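Local coordinates for member of DUF4221 family (PDB 3S9J), which is of unknown function but folds as a six-bladed beta-propeller and carries bound sodium ions in the crystal, at residues 52-57 against 68-73; 43-48 against 79-84. One frame throughout, in Å; residues are numbered along the deposited sequence.

Interaction 1: residues 52-57 against 68-73. With NA (sodium ion), chain D; FMT (formic acid), chain N.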
loop_
_atom_site.group_PDB
_atom_site.type_symbol
_atom_site.label_atom_id
_atom_site.label_comp_id
_atom_site.label_asym_id
_atom_site.label_seq_id
_atom_site.Cartn_x
_atom_site.Cartn_y
_atom_site.Cartn_z
ATOM N N TYR A 52 -8.175 -4.686 -18.302
ATOM C CA TYR A 52 -6.754 -4.313 -18.426
ATOM C C TYR A 52 -6.572 -2.890 -18.948
ATOM O O TYR A 52 -6.244 -2.664 -20.117
ATOM C CB TYR A 52 -6.056 -5.320 -19.328
ATOM C CG TYR A 52 -4.555 -5.448 -19.138
ATOM C CD1 TYR A 52 -4.034 -6.026 -17.995
ATOM C CD2 TYR A 52 -3.666 -5.017 -20.121
ATOM C CE1 TYR A 52 -2.657 -6.205 -17.839
ATOM C CE2 TYR A 52 -2.276 -5.176 -19.953
ATOM C CZ TYR A 52 -1.795 -5.798 -18.824
ATOM O OH TYR A 52 -0.436 -6.016 -18.693
ATOM N N ASP A 53 -6.789 -1.931 -18.058
ATOM C CA ASP A 53 -6.573 -0.525 -18.327
ATOM C C ASP A 53 -6.438 0.248 -17.026
ATOM O O ASP A 53 -6.413 -0.334 -15.946
ATOM C CB ASP A 53 -7.648 0.053 -19.268
ATOM C CG ASP A 53 -9.078 0.001 -18.706
ATOM O OD1 ASP A 53 -9.276 0.044 -17.476
ATOM O OD2 ASP A 53 -10.024 -0.087 -19.560
ATOM N N ILE A 54 -6.293 1.563 -17.136
ATOM C CA ILE A 54 -6.305 2.416 -15.983
ATOM C C ILE A 54 -7.466 3.389 -16.135
ATOM O O ILE A 54 -7.636 4.016 -17.188
ATOM C CB ILE A 54 -4.975 3.194 -15.843
ATOM C CG1 ILE A 54 -3.812 2.229 -15.582
ATOM C CG2 ILE A 54 -5.041 4.252 -14.709
ATOM C CD1 ILE A 54 -2.438 2.862 -15.884
ATOM N N VAL A 55 -8.247 3.529 -15.071
ATOM C CA VAL A 55 -9.320 4.496 -15.029
ATOM C C VAL A 55 -8.912 5.634 -14.106
ATOM O O VAL A 55 -8.374 5.408 -13.019
ATOM C CB VAL A 55 -10.614 3.837 -14.537
ATOM C CG1 VAL A 55 -11.725 4.861 -14.242
ATOM C CG2 VAL A 55 -11.061 2.777 -15.547
ATOM N N ILE A 56 -9.202 6.865 -14.535
ATOM C CA ILE A 56 -8.991 8.010 -13.705
ATOM C C ILE A 56 -10.351 8.538 -13.281
ATOM O O ILE A 56 -11.186 8.840 -14.140
ATOM C CB ILE A 56 -8.233 9.133 -14.478
ATOM C CG1 ILE A 56 -6.918 8.610 -15.065
ATOM C CG2 ILE A 56 -8.041 10.384 -13.553
ATOM C CD1 ILE A 56 -5.916 8.038 -14.047
ATOM N N PHE A 57 -10.599 8.605 -11.974
ATOM C CA PHE A 57 -11.839 9.130 -11.453
ATOM C C PHE A 57 -11.707 10.597 -11.045
ATOM O O PHE A 57 -10.745 10.966 -10.402
ATOM C CB PHE A 57 -12.314 8.364 -10.226
ATOM C CG PHE A 57 -12.790 6.952 -10.507
ATOM C CD1 PHE A 57 -14.036 6.710 -11.086
ATOM C CD2 PHE A 57 -12.016 5.880 -10.170
ATOM C CE1 PHE A 57 -14.465 5.422 -11.337
ATOM C CE2 PHE A 57 -12.454 4.593 -10.379
ATOM C CZ PHE A 57 -13.678 4.342 -10.943
ATOM N N ILE A 68 -7.276 5.175 -19.593
ATOM C CA ILE A 68 -5.968 5.026 -20.219
ATOM C C ILE A 68 -5.818 3.588 -20.674
ATOM O O ILE A 68 -5.831 2.664 -19.854
ATOM C CB ILE A 68 -4.863 5.404 -19.249
ATOM C CG1 ILE A 68 -5.068 6.832 -18.731
ATOM C CG2 ILE A 68 -3.446 5.199 -19.897
ATOM C CD1 ILE A 68 -4.056 7.264 -17.648
ATOM N N PRO A 69 -5.731 3.365 -21.989
ATOM C CA PRO A 69 -5.659 1.987 -22.455
ATOM C C PRO A 69 -4.316 1.356 -22.133
ATOM O O PRO A 69 -3.289 2.052 -22.068
ATOM C CB PRO A 69 -5.868 2.106 -23.971
ATOM C CG PRO A 69 -5.526 3.459 -24.284
ATOM C CD PRO A 69 -5.727 4.319 -23.095
ATOM N N LEU A 70 -4.335 0.046 -21.911
ATOM C CA LEU A 70 -3.125 -0.766 -21.742
ATOM C C LEU A 70 -3.217 -1.906 -22.735
ATOM O O LEU A 70 -4.214 -2.619 -22.758
ATOM C CB LEU A 70 -3.019 -1.315 -20.308
ATOM C CG LEU A 70 -2.853 -0.343 -19.149
ATOM C CD1 LEU A 70 -2.878 -1.109 -17.799
ATOM C CD2 LEU A 70 -1.569 0.527 -19.340
ATOM N N HIS A 71 -2.196 -2.057 -23.583
ATOM C CA HIS A 71 -2.170 -3.117 -24.589
ATOM C C HIS A 71 -1.211 -4.205 -24.155
ATOM O O HIS A 71 -0.174 -3.901 -23.561
ATOM C CB HIS A 71 -1.691 -2.535 -25.917
ATOM C CG HIS A 71 -2.524 -1.391 -26.399
ATOM N ND1 HIS A 71 -3.743 -1.567 -27.020
ATOM C CD2 HIS A 71 -2.323 -0.056 -26.332
ATOM C CE1 HIS A 71 -4.254 -0.383 -27.319
ATOM N NE2 HIS A 71 -3.405 0.549 -26.927
ATOM N N LYS A 72 -1.574 -5.458 -24.410
ATOM C CA LYS A 72 -0.747 -6.595 -24.014
ATOM C C LYS A 72 0.381 -6.817 -25.012
ATOM O O LYS A 72 1.465 -7.270 -24.629
ATOM C CB LYS A 72 -1.597 -7.868 -23.907
ATOM C CG LYS A 72 -2.413 -7.989 -22.666
ATOM C CD LYS A 72 -1.623 -8.610 -21.563
ATOM C CE LYS A 72 -2.457 -8.835 -20.324
ATOM N NZ LYS A 72 -1.628 -9.273 -19.169
ATOM N N THR A 73 0.126 -6.508 -26.286
ATOM C CA THR A 73 1.054 -6.790 -27.363
ATOM C C THR A 73 1.213 -5.588 -28.259
ATOM O O THR A 73 0.487 -4.598 -28.130
ATOM C CB THR A 73 0.574 -8.012 -28.197
ATOM O OG1 THR A 73 -0.623 -7.679 -28.897
ATOM C CG2 THR A 73 0.261 -9.186 -27.289
HETATM NA NA NA D . -6.373 -3.237 -22.395
HETATM C C FMT N . 0.217 -10.854 -30.758
HETATM O O1 FMT N . -0.969 -10.582 -30.509
HETATM O O2 FMT N . 0.565 -11.848 -31.414
HETATM O O HOH W 1 -7.066 -1.065 -22.960
HETATM O O HOH W 2 -8.627 -3.988 -22.114
HETATM O O HOH W 3 -5.872 -5.635 -22.970
HETATM O O HOH W 4 -6.831 -3.316 -24.879
#
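Tyr-52 and Leu-70 turn their carbonyl oxygens onto one sodium ion, Tyr-52 O at 2.4 Å and Leu-70 O at 2.3 Å, and four waters complete six ligands. The two oxygens sit 3.3 Å apart, Tyr-52 O to Leu-70 O, a closeness the shared cation makes tolerable. One of the waters also accepts from Leu-70 N. Beside the site, Lys-72 lays its CE over one face of the Tyr-52 ring, 3.6 Å from the centroid in a CH-pi contact, while its NZ sits off-centre in a cation-pi contact. A bend at chi2 (-87°) folds the lysine chain back across the ring. Leu-70 CB meets the ring at CD2, and its CD1 packs on Ile-54 CG1. Next along the strands, Ile-54 and Ile-68 form an antiparallel hydrogen-bonded pair: Ile-54 N gives to Ile-68 O at 3.0 Å, nearly straight, and Ile-68 N to Ile-54 O at 2.7 Å. Their CB atoms meet on one face of the sheet, where Ile-68 CD1 also reaches Ile-56. The phenol is fixed from further out: its OH bonds to Leu-78 O and Val-81 N, and Lys-72 NZ reaches Pro-79 O. An alanine in place of Tyr-52 takes away ring and hydroxyl, which would probably leave the Lys-72 chain freer to swing and Leu-78 O and Val-81 N without their partner. Asp-53 holds Arg-67 in a salt bridge and accepts from Asn-46 ND2. Tyr-52 and Asp-53 together face Asn-46 as a classic beta bulge, at the open end of the outer hairpin of a four-stranded propeller blade.

Interaction 2: residues 43-48 against 79-84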
loop_
_atom_site.group_PDB
_atom_site.type_symbol
_atom_site.label_atom_id
_atom_site.label_comp_id
_atom_site.label_asym_id
_atom_site.label_seq_id
_atom_site.Cartn_x
_atom_site.Cartn_y
_atom_site.Cartn_z
ATOM N N HIS A 43 -6.276 7.799 -9.449
ATOM C CA HIS A 43 -5.676 6.869 -10.395
ATOM C C HIS A 43 -6.123 5.471 -9.952
ATOM O O HIS A 43 -5.826 5.062 -8.838
ATOM C CB HIS A 43 -4.174 6.977 -10.300
ATOM C CG HIS A 43 -3.413 5.923 -11.055
ATOM N ND1 HIS A 43 -2.698 6.213 -12.199
ATOM C CD2 HIS A 43 -3.217 4.598 -10.809
ATOM C CE1 HIS A 43 -2.127 5.107 -12.648
ATOM N NE2 HIS A 43 -2.397 4.119 -11.811
ATOM N N PHE A 44 -6.814 4.737 -10.804
ATOM C CA PHE A 44 -7.386 3.459 -10.404
ATOM C C PHE A 44 -6.980 2.413 -11.428
ATOM O O PHE A 44 -7.542 2.354 -12.512
ATOM C CB PHE A 44 -8.895 3.625 -10.321
ATOM C CG PHE A 44 -9.679 2.411 -9.839
ATOM C CD1 PHE A 44 -10.098 1.425 -10.732
ATOM C CD2 PHE A 44 -10.086 2.328 -8.518
ATOM C CE1 PHE A 44 -10.894 0.350 -10.294
ATOM C CE2 PHE A 44 -10.883 1.247 -8.087
ATOM C CZ PHE A 44 -11.288 0.278 -8.991
ATOM N N GLU A 45 -5.984 1.603 -11.082
ATOM C CA GLU A 45 -5.540 0.557 -11.979
ATOM C C GLU A 45 -6.652 -0.461 -12.110
ATOM O O GLU A 45 -7.098 -0.997 -11.125
ATOM C CB GLU A 45 -4.284 -0.128 -11.493
ATOM C CG GLU A 45 -3.762 -1.154 -12.490
ATOM C CD GLU A 45 -2.498 -1.808 -11.989
ATOM O OE1 GLU A 45 -1.544 -1.063 -11.693
ATOM O OE2 GLU A 45 -2.460 -3.044 -11.900
ATOM N N ASN A 46 -7.092 -0.727 -13.315
ATOM C CA ASN A 46 -8.278 -1.593 -13.545
ATOM C C ASN A 46 -7.804 -2.834 -14.292
ATOM O O ASN A 46 -8.078 -3.015 -15.487
ATOM C CB ASN A 46 -9.285 -0.764 -14.356
ATOM C CG ASN A 46 -10.576 -1.489 -14.651
ATOM O OD1 ASN A 46 -11.132 -2.178 -13.780
ATOM N ND2 ASN A 46 -11.081 -1.328 -15.890
ATOM N N THR A 47 -7.074 -3.679 -13.558
ATOM C CA THR A 47 -6.450 -4.869 -14.149
ATOM C C THR A 47 -6.972 -6.157 -13.517
ATOM O O THR A 47 -6.443 -7.250 -13.792
ATOM C CB THR A 47 -4.909 -4.820 -13.994
ATOM O OG1 THR A 47 -4.598 -4.554 -12.628
ATOM C CG2 THR A 47 -4.330 -3.719 -14.921
ATOM N N GLN A 48 -7.985 -6.057 -12.664
ATOM C CA GLN A 48 -8.570 -7.279 -12.080
ATOM C C GLN A 48 -9.373 -8.039 -13.125
ATOM O O GLN A 48 -9.909 -7.479 -14.078
ATOM C CB GLN A 48 -9.451 -6.978 -10.885
ATOM C CG GLN A 48 -8.694 -6.416 -9.701
ATOM C CD GLN A 48 -7.693 -7.383 -9.113
ATOM O OE1 GLN A 48 -6.525 -7.054 -8.920
ATOM N NE2 GLN A 48 -8.125 -8.547 -8.864
ATOM N N PRO A 79 3.065 -6.647 -21.163
ATOM C CA PRO A 79 2.591 -8.008 -20.938
ATOM C C PRO A 79 2.028 -8.326 -19.572
ATOM O O PRO A 79 1.207 -9.237 -19.466
ATOM C CB PRO A 79 3.858 -8.866 -21.170
ATOM C CG PRO A 79 4.721 -8.057 -22.035
ATOM C CD PRO A 79 4.482 -6.631 -21.590
ATOM N N ALA A 80 2.454 -7.629 -18.509
ATOM C CA ALA A 80 2.193 -8.106 -17.148
ATOM C C ALA A 80 2.090 -7.037 -16.066
ATOM O O ALA A 80 2.702 -7.138 -14.985
ATOM C CB ALA A 80 3.240 -9.141 -16.744
ATOM N N VAL A 81 1.281 -6.025 -16.345
ATOM C CA VAL A 81 1.049 -4.947 -15.412
ATOM C C VAL A 81 0.371 -5.403 -14.138
ATOM O O VAL A 81 -0.660 -6.110 -14.145
ATOM C CB VAL A 81 0.184 -3.836 -16.036
ATOM C CG1 VAL A 81 -0.165 -2.745 -14.988
ATOM C CG2 VAL A 81 0.858 -3.272 -17.263
ATOM N N PHE A 82 1.014 -5.045 -13.046
ATOM C CA PHE A 82 0.449 -5.169 -11.720
ATOM C C PHE A 82 1.119 -4.161 -10.800
ATOM O O PHE A 82 2.169 -4.366 -10.193
ATOM C CB PHE A 82 0.429 -6.592 -11.167
ATOM C CG PHE A 82 -0.843 -6.883 -10.437
ATOM C CD1 PHE A 82 -2.058 -6.675 -11.079
ATOM C CD2 PHE A 82 -0.849 -7.299 -9.125
ATOM C CE1 PHE A 82 -3.257 -6.888 -10.436
ATOM C CE2 PHE A 82 -2.051 -7.539 -8.487
ATOM C CZ PHE A 82 -3.257 -7.315 -9.165
ATOM N N GLY A 83 0.475 -3.013 -10.755
ATOM C CA GLY A 83 0.946 -1.859 -10.028
ATOM C C GLY A 83 1.209 -0.734 -11.024
ATOM O O GLY A 83 1.883 -0.920 -12.049
ATOM N N SER A 84 0.725 0.451 -10.694
ATOM C CA SER A 84 0.873 1.624 -11.544
ATOM C C SER A 84 0.665 2.868 -10.720
ATOM O O SER A 84 -0.136 2.880 -9.771
ATOM C CB SER A 84 -0.079 1.563 -12.746
ATOM O OG SER A 84 -1.425 1.463 -12.315
#
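Val-81 meets Glu-45 through CG1, which lies 3.9 Å from the carboxylate oxygen OE2. Phe-82 follows with its ring beside the loop end of 43-48; the ring has two modelled positions, and in one of them its edge meets Gln-48 OE1, a contact that remains doubtful. At Gly-83 the contact becomes polar. Its N-H points at Glu-45 OE2 over 3.2 Å at 165°, using the syn lone pair, while the anti lone pair of the same oxygen takes the hydroxyl of Thr-47. The backbone of Gly-83 is in a conformation where a CB would press on the preceding carbonyl oxygen. Ser-84 ends the segment with its OG between two partners: it accepts from His-43 NE2 at 2.9 Å, in the imidazole plane and nearly straight, and donates to Glu-45 OE1, an oxygen whose modelled place is less sure. Glu-45 gets there as a long arm, CG anti to the backbone N (chi1 -176°) and the chain extended, which carries the carboxylate off strand 39-46 to the loop. From His-43 through Ser-84 to Glu-45 runs a buried chain of hydrogen bonds, its last link less certain. The firm donors to the carboxylate are Thr-47 OG1 and Gly-83 N, both on OE2, with Ser-84 OG on OE1 under that reservation; the two bonds to OE2 are consistent with a buried carboxylate that is ionised and stabilised by these donors.

Followed from the N terminus, the chain first enters interaction 2 on strand 39-46, turns, and runs into interaction 1 on strand 53-58. Strand 63-69 returns antiparallel, so residues 68-73 close the short hairpin loop of interaction 1; the chain then passes through a further loop to 79-84 and closes the wider loop of interaction 2. The smaller closure thus lies wholly within the larger, without crossing it. Strands 39-46 and 53-58 are neighbours in one sheet, joined by backbone bonds such as Asn-46 N to Asp-53 O. Interaction 1 ties the outer pair of that blade, whereas interaction 2 joins the blade to the connection entering the next one, at strand 84-86.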